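Side-chain contacts in trehalose-6-phosphate phosphatase (PDB 5DXL), which is a trehalose-phosphatase family protein of the HAD superfamily, with a Rossmann-like core and a smaller domain consistent with a cap: residues Phe72-Met77 and Asp99-Leu104; Gly90-Gln95 and Arg134-Leu139. All coordinates share one frame; numbering follows the deposited sequence.

Both interactions use the outer end of the core sheet, where strands 92-94 and 101-103 are antiparallel neighbours, joined by Glu102 N to Ile93 O and Leu104 N to Cys91 O. In interaction 1 the edge strand sends an indole back to helix 70-77 within the same domain. In interaction 2 the start of strand 92-94 and the residue before it meet a hairpin turn of the second, smaller sheet. Interaction 1 is partly buried and mixes a thin apolar touch with a water bridge that has one weak arm; interaction 2 is more buried, with a closely placed cysteine and valine and a phenylalanine edge against the exposed guanidinium of Arg136. Their segments alternate along the chain.

Interaction 1: Phe72-Met77 and Asp99-Leu104; sequences FLDEWM and DDWENL
The indole of Trp101 meets the carboxylate of Asp74 at its pyrrole edge, near the ring plane, with Asp74 CG 3.8 Å from Trp101 NE1. Leu73 comes to the benzo end at a slant, and its CB stands 4.5 Å from Trp101 CH2. The carboxylate is turned 71° from the indole plane, so the two flat groups do not stack. Asp74 OD2 lies 3.9 Å from Trp101 NE1, too long for a direct hydrogen bond. A water joins the pair instead: it donates to Asp74 OD1 at 2.7 Å and accepts weakly from Trp101 NE1 at 3.4 Å. Tryptophan suits this place because one ring offers a broad apolar benzo end beside Leu73 and an N-H toward Asp74 and the water. Aspartate is short enough to leave room for the water, while its CB still rests 4.0 Å from Trp101 CZ2. With CG swung opposite the backbone N (chi1 -160°), the acid group of Asp74 is carried past the indole to the nitrogen side. Leu73, one residue earlier on the helix and buried, also packs on Ala87 of strand 84-87. The contact joins a helix and the edge strand of the core domain. Strand 101-103 is the outermost of the mixed sheet, and from it the indole reaches inward past Phe92 and Arg94 of strand 92-94 and onto Leu85 of strand 84-87, where helix 70-77 meets its far edge.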
loop_
_atom_site.group_PDB
_atom_site.type_symbol
_atom_site.label_atom_id
_atom_site.label_comp_id
_atom_site.label_asym_id
_atom_site.label_seq_id
_atom_site.Cartn_x
_atom_site.Cartn_y
_atom_site.Cartn_z
ATOM N N PHE A 72 -10.924 -9.346 6.442
ATOM C CA PHE A 72 -11.528 -8.050 6.721
ATOM C C PHE A 72 -11.939 -7.358 5.428
ATOM O O PHE A 72 -13.075 -6.887 5.296
ATOM C CB PHE A 72 -10.567 -7.152 7.507
ATOM C CG PHE A 72 -11.129 -5.791 7.822
ATOM C CD1 PHE A 72 -10.951 -4.729 6.945
ATOM C CD2 PHE A 72 -11.830 -5.574 9.001
ATOM C CE1 PHE A 72 -11.470 -3.479 7.236
ATOM C CE2 PHE A 72 -12.345 -4.323 9.302
ATOM C CZ PHE A 72 -12.164 -3.273 8.417
ATOM N N LEU A 73 -11.019 -7.288 4.471
ATOM C CA LEU A 73 -11.328 -6.613 3.213
ATOM C C LEU A 73 -12.456 -7.345 2.505
ATOM O O LEU A 73 -13.366 -6.720 1.971
ATOM C CB LEU A 73 -10.107 -6.538 2.287
ATOM C CG LEU A 73 -8.952 -5.645 2.747
ATOM C CD1 LEU A 73 -7.931 -5.556 1.624
ATOM C CD2 LEU A 73 -9.430 -4.261 3.174
ATOM N N ASP A 74 -12.397 -8.671 2.499
ATOM C CA ASP A 74 -13.435 -9.413 1.786
ATOM C C ASP A 74 -14.787 -9.240 2.452
ATOM O O ASP A 74 -15.802 -9.058 1.767
ATOM C CB ASP A 74 -13.095 -10.892 1.682
ATOM C CG ASP A 74 -13.865 -11.571 0.560
ATOM O OD1 ASP A 74 -14.307 -10.864 -0.380
ATOM O OD2 ASP A 74 -14.049 -12.789 0.626
ATOM N N GLU A 75 -14.815 -9.268 3.779
ATOM C CA GLU A 75 -16.097 -9.168 4.469
ATOM C C GLU A 75 -16.787 -7.821 4.250
ATOM O O GLU A 75 -18.008 -7.755 4.050
ATOM C CB GLU A 75 -15.919 -9.410 5.968
ATOM C CG GLU A 75 -17.178 -9.064 6.747
ATOM C CD GLU A 75 -17.438 -10.007 7.875
ATOM O OE1 GLU A 75 -16.453 -10.328 8.581
ATOM O OE2 GLU A 75 -18.618 -10.405 8.065
ATOM N N TRP A 76 -16.010 -6.743 4.268
ATOM C CA TRP A 76 -16.601 -5.416 4.310
ATOM C C TRP A 76 -16.602 -4.679 2.983
ATOM O O TRP A 76 -17.412 -3.783 2.788
ATOM C CB TRP A 76 -15.892 -4.576 5.382
ATOM C CG TRP A 76 -16.247 -5.095 6.731
ATOM C CD1 TRP A 76 -15.485 -5.899 7.532
ATOM C CD2 TRP A 76 -17.495 -4.926 7.402
ATOM N NE1 TRP A 76 -16.178 -6.213 8.680
ATOM C CE2 TRP A 76 -17.415 -5.626 8.621
ATOM C CE3 TRP A 76 -18.669 -4.231 7.098
ATOM C CZ2 TRP A 76 -18.466 -5.652 9.535
ATOM C CZ3 TRP A 76 -19.707 -4.260 8.003
ATOM C CH2 TRP A 76 -19.598 -4.966 9.207
HETATM N N MSE A 77 -15.710 -5.074 2.082
HETATM C CA MSE A 77 -15.606 -4.453 0.763
HETATM C C MSE A 77 -15.705 -5.447 -0.395
HETATM O O MSE A 77 -15.826 -5.046 -1.554
HETATM C CB MSE A 77 -14.285 -3.671 0.685
HETATM C CG MSE A 77 -14.409 -2.364 1.413
HETATM SE SE MSE A 77 -12.709 -1.430 1.680
HETATM C CE MSE A 77 -12.285 -2.008 3.495
ATOM N N ASP A 99 -13.345 -13.720 -8.285
ATOM C CA ASP A 99 -13.671 -14.237 -6.963
ATOM C C ASP A 99 -12.440 -14.852 -6.303
ATOM O O ASP A 99 -12.466 -15.187 -5.120
ATOM C CB ASP A 99 -14.783 -15.291 -7.040
ATOM C CG ASP A 99 -16.140 -14.698 -7.371
ATOM O OD1 ASP A 99 -16.387 -13.524 -7.030
ATOM O OD2 ASP A 99 -16.969 -15.419 -7.965
ATOM N N ASP A 100 -11.368 -14.996 -7.077
ATOM C CA ASP A 100 -10.195 -15.743 -6.630
ATOM C C ASP A 100 -9.150 -14.864 -5.953
ATOM O O ASP A 100 -8.692 -13.874 -6.520
ATOM C CB ASP A 100 -9.546 -16.473 -7.808
ATOM C CG ASP A 100 -10.505 -17.421 -8.508
ATOM O OD1 ASP A 100 -11.337 -18.048 -7.818
ATOM O OD2 ASP A 100 -10.429 -17.526 -9.751
ATOM N N TRP A 101 -8.782 -15.238 -4.736
ATOM C CA TRP A 101 -7.666 -14.600 -4.051
ATOM C C TRP A 101 -6.374 -15.342 -4.348
ATOM O O TRP A 101 -6.346 -16.572 -4.287
ATOM C CB TRP A 101 -7.899 -14.587 -2.552
ATOM C CG TRP A 101 -8.903 -13.590 -2.083
ATOM C CD1 TRP A 101 -10.254 -13.762 -1.990
ATOM C CD2 TRP A 101 -8.632 -12.269 -1.618
ATOM N NE1 TRP A 101 -10.838 -12.623 -1.493
ATOM C CE2 TRP A 101 -9.861 -11.690 -1.260
ATOM C CE3 TRP A 101 -7.462 -11.515 -1.473
ATOM C CZ2 TRP A 101 -9.953 -10.395 -0.753
ATOM C CZ3 TRP A 101 -7.558 -10.229 -0.984
ATOM C CH2 TRP A 101 -8.793 -9.683 -0.627
ATOM N N GLU A 102 -5.312 -14.609 -4.664
ATOM C CA GLU A 102 -4.008 -15.240 -4.779
ATOM C C GLU A 102 -3.205 -15.021 -3.508
ATOM O O GLU A 102 -3.131 -13.900 -2.992
ATOM C CB GLU A 102 -3.220 -14.719 -5.977
ATOM C CG GLU A 102 -1.782 -15.254 -5.962
ATOM C CD GLU A 102 -1.054 -15.138 -7.286
ATOM O OE1 GLU A 102 -1.520 -14.394 -8.176
ATOM O OE2 GLU A 102 -0.001 -15.801 -7.425
ATOM N N ASN A 103 -2.600 -16.096 -3.008
ATOM C CA ASN A 103 -1.710 -16.025 -1.862
ATOM C C ASN A 103 -0.293 -15.830 -2.372
ATOM O O ASN A 103 0.371 -16.787 -2.770
ATOM C CB ASN A 103 -1.819 -17.303 -1.018
ATOM C CG ASN A 103 -1.020 -17.236 0.272
ATOM O OD1 ASN A 103 -0.043 -16.495 0.387
ATOM N ND2 ASN A 103 -1.440 -18.023 1.259
ATOM N N LEU A 104 0.171 -14.588 -2.364
ATOM C CA LEU A 104 1.444 -14.268 -2.992
ATOM C C LEU A 104 2.621 -14.803 -2.183
ATOM O O LEU A 104 3.698 -15.040 -2.738
ATOM C CB LEU A 104 1.567 -12.750 -3.199
ATOM C CG LEU A 104 0.541 -12.236 -4.214
ATOM C CD1 LEU A 104 0.523 -10.717 -4.302
ATOM C CD2 LEU A 104 0.841 -12.837 -5.575
HETATM O O HOH W 1 -13.865 -11.798 -2.911
#

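Interaction 2: Gly90-Gln95 and Arg134-Leu139; sequences GCFIRQ and RKRVAL
Phe92 points the edge of its ring at the flat of the Arg136 guanidinium. Phe92 CE2 lies 3.7 Å from both Arg136 CZ and Arg136 NH2, and the two planes stand 89° apart. This is therefore not the usual cation-pi geometry: Arg136 CZ lies in the plane of the phenyl ring, at its edge, and the ring packs edge-on against the guanidinium face by van der Waals contact. Arginine suits the position because its long chain crosses to the phenyl ring and still leaves an N-H for an acid; Arg136 NH2 forms a salt bridge with Glu88, which helps to orient the group. The chain, extended through chi1 and chi2, bends at chi3 (-48°), and chi4 (-85°) turns the guanidinium plane across the ring edge. Cys91 and Phe92 both face Ala87 of strand 84-87, a classic beta bulge. Two successive side chains can thereby serve the same contact, the sulfur, in the conformer given, lying by one residue of the opposing turn and the ring by the other. That turn joins strands 131-134 and 139-142 of the four-stranded antiparallel sheet, which with helices such as 112-125 is consistent with the cap domain of a HAD protein, so the contact probably runs between cap and core. Cys91 SG approaches Val137 CG2, but the 3.3 Å separation is doubtful, since the cysteine was modelled in two conformers. Its thiol suits an apolar setting near Val137 and Phe187. Val137 in turn packs on Pro185 and Ala105. The turn itself is closed by Lys135 N bonding to Ala138 O at 3.0 Å, and Gln113 of helix 112-125 holds the carbonyl of Arg136 through its side-chain NE2.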
loop_
_atom_site.group_PDB
_atom_site.type_symbol
_atom_site.label_atom_id
_atom_site.label_comp_id
_atom_site.label_asym_id
_atom_site.label_seq_id
_atom_site.Cartn_x
_atom_site.Cartn_y
_atom_site.Cartn_z
ATOM N N GLY A 90 0.500 -6.874 0.982
ATOM C CA GLY A 90 0.892 -7.421 -0.302
ATOM C C GLY A 90 0.902 -8.939 -0.384
ATOM O O GLY A 90 1.382 -9.499 -1.360
ATOM N N CYS A 91 0.384 -9.612 0.634
ATOM C CA CYS A 91 0.449 -11.068 0.644
ATOM C C CYS A 91 -0.755 -11.737 -0.007
ATOM O O CYS A 91 -0.662 -12.881 -0.435
ATOM C CB CYS A 91 0.609 -11.565 2.072
ATOM S SG CYS A 91 2.254 -11.213 2.705
ATOM N N PHE A 92 -1.874 -11.025 -0.084
ATOM C CA PHE A 92 -3.086 -11.554 -0.713
ATOM C C PHE A 92 -3.611 -10.547 -1.721
ATOM O O PHE A 92 -3.694 -9.358 -1.419
ATOM C CB PHE A 92 -4.170 -11.851 0.319
ATOM C CG PHE A 92 -3.879 -13.049 1.177
ATOM C CD1 PHE A 92 -4.200 -14.318 0.748
ATOM C CD2 PHE A 92 -3.274 -12.893 2.413
ATOM C CE1 PHE A 92 -3.923 -15.429 1.546
ATOM C CE2 PHE A 92 -2.996 -13.997 3.217
ATOM C CZ PHE A 92 -3.320 -15.262 2.780
ATOM N N ILE A 93 -3.947 -11.014 -2.914
ATOM C CA ILE A 93 -4.462 -10.107 -3.932
ATOM C C ILE A 93 -5.698 -10.690 -4.603
ATOM O O ILE A 93 -5.760 -11.888 -4.892
ATOM C CB ILE A 93 -3.403 -9.784 -5.000
ATOM C CG1 ILE A 93 -3.874 -8.650 -5.906
ATOM C CG2 ILE A 93 -3.069 -10.996 -5.853
ATOM C CD1 ILE A 93 -2.791 -8.133 -6.821
ATOM N N ARG A 94 -6.692 -9.833 -4.819
ATOM C CA ARG A 94 -7.867 -10.203 -5.606
ATOM C C ARG A 94 -8.003 -9.210 -6.743
ATOM O O ARG A 94 -8.133 -8.009 -6.495
ATOM C CB ARG A 94 -9.140 -10.221 -4.754
ATOM C CG ARG A 94 -10.385 -10.715 -5.553
ATOM C CD ARG A 94 -11.755 -10.354 -4.900
ATOM N NE ARG A 94 -12.152 -8.958 -5.127
ATOM C CZ ARG A 94 -13.318 -8.448 -4.723
ATOM N NH1 ARG A 94 -14.181 -9.235 -4.075
ATOM N NH2 ARG A 94 -13.617 -7.156 -4.946
ATOM N N GLN A 95 -7.943 -9.693 -7.985
ATOM C CA GLN A 95 -8.105 -8.815 -9.142
ATOM C C GLN A 95 -9.549 -8.333 -9.238
ATOM O O GLN A 95 -10.467 -9.034 -8.820
ATOM C CB GLN A 95 -7.734 -9.542 -10.445
ATOM C CG GLN A 95 -6.274 -9.970 -10.574
ATOM C CD GLN A 95 -5.327 -8.785 -10.681
ATOM O OE1 GLN A 95 -5.652 -7.756 -11.277
ATOM N NE2 GLN A 95 -4.144 -8.931 -10.108
ATOM N N ARG A 134 7.997 -14.923 14.754
ATOM C CA ARG A 134 7.741 -15.491 13.443
ATOM C C ARG A 134 6.317 -15.166 12.999
ATOM O O ARG A 134 5.352 -15.479 13.698
ATOM C CB ARG A 134 7.986 -17.002 13.467
ATOM C CG ARG A 134 7.716 -17.698 12.144
ATOM C CD ARG A 134 8.558 -18.962 12.008
ATOM N NE ARG A 134 8.713 -19.364 10.610
ATOM C CZ ARG A 134 9.427 -20.412 10.211
ATOM N NH1 ARG A 134 10.047 -21.169 11.107
ATOM N NH2 ARG A 134 9.518 -20.704 8.916
ATOM N N LYS A 135 6.191 -14.494 11.861
ATOM C CA LYS A 135 4.880 -14.344 11.226
ATOM C C LYS A 135 4.852 -15.134 9.922
ATOM O O LYS A 135 5.852 -15.771 9.562
ATOM C CB LYS A 135 4.562 -12.872 10.979
ATOM C CG LYS A 135 4.303 -12.081 12.244
ATOM C CD LYS A 135 3.324 -10.952 11.978
ATOM C CE LYS A 135 2.904 -10.265 13.265
ATOM N NZ LYS A 135 1.838 -9.252 13.022
ATOM N N ARG A 136 3.716 -15.087 9.221
ATOM C CA ARG A 136 3.533 -15.836 7.977
ATOM C C ARG A 136 4.653 -15.532 6.998
ATOM O O ARG A 136 5.281 -16.434 6.434
ATOM C CB ARG A 136 2.182 -15.505 7.332
ATOM C CG ARG A 136 1.833 -16.384 6.130
ATOM C CD ARG A 136 0.890 -15.686 5.135
ATOM N NE ARG A 136 -0.256 -15.070 5.788
ATOM C CZ ARG A 136 -1.376 -15.715 6.091
ATOM N NH1 ARG A 136 -1.495 -17.002 5.795
ATOM N NH2 ARG A 136 -2.375 -15.074 6.686
ATOM N N VAL A 137 4.919 -14.249 6.809
ATOM C CA VAL A 137 5.807 -13.856 5.743
ATOM C C VAL A 137 7.025 -13.083 6.255
ATOM O O VAL A 137 8.050 -13.001 5.576
ATOM C CB VAL A 137 5.053 -13.034 4.711
ATOM C CG1 VAL A 137 5.682 -13.213 3.370
ATOM C CG2 VAL A 137 3.621 -13.536 4.632
ATOM N N ALA A 138 6.934 -12.523 7.452
ATOM C CA ALA A 138 8.071 -11.772 7.965
ATOM C C ALA A 138 8.653 -12.423 9.203
ATOM O O ALA A 138 7.922 -12.898 10.060
ATOM C CB ALA A 138 7.671 -10.348 8.264
ATOM N N LEU A 139 9.981 -12.416 9.302
ATOM C CA LEU A 139 10.662 -12.948 10.479
ATOM C C LEU A 139 11.395 -11.808 11.159
ATOM O O LEU A 139 12.109 -11.059 10.503
ATOM C CB LEU A 139 11.645 -14.058 10.092
ATOM C CG LEU A 139 11.062 -15.314 9.436
ATOM C CD1 LEU A 139 12.164 -16.312 9.117
ATOM C CD2 LEU A 139 10.032 -15.929 10.327
#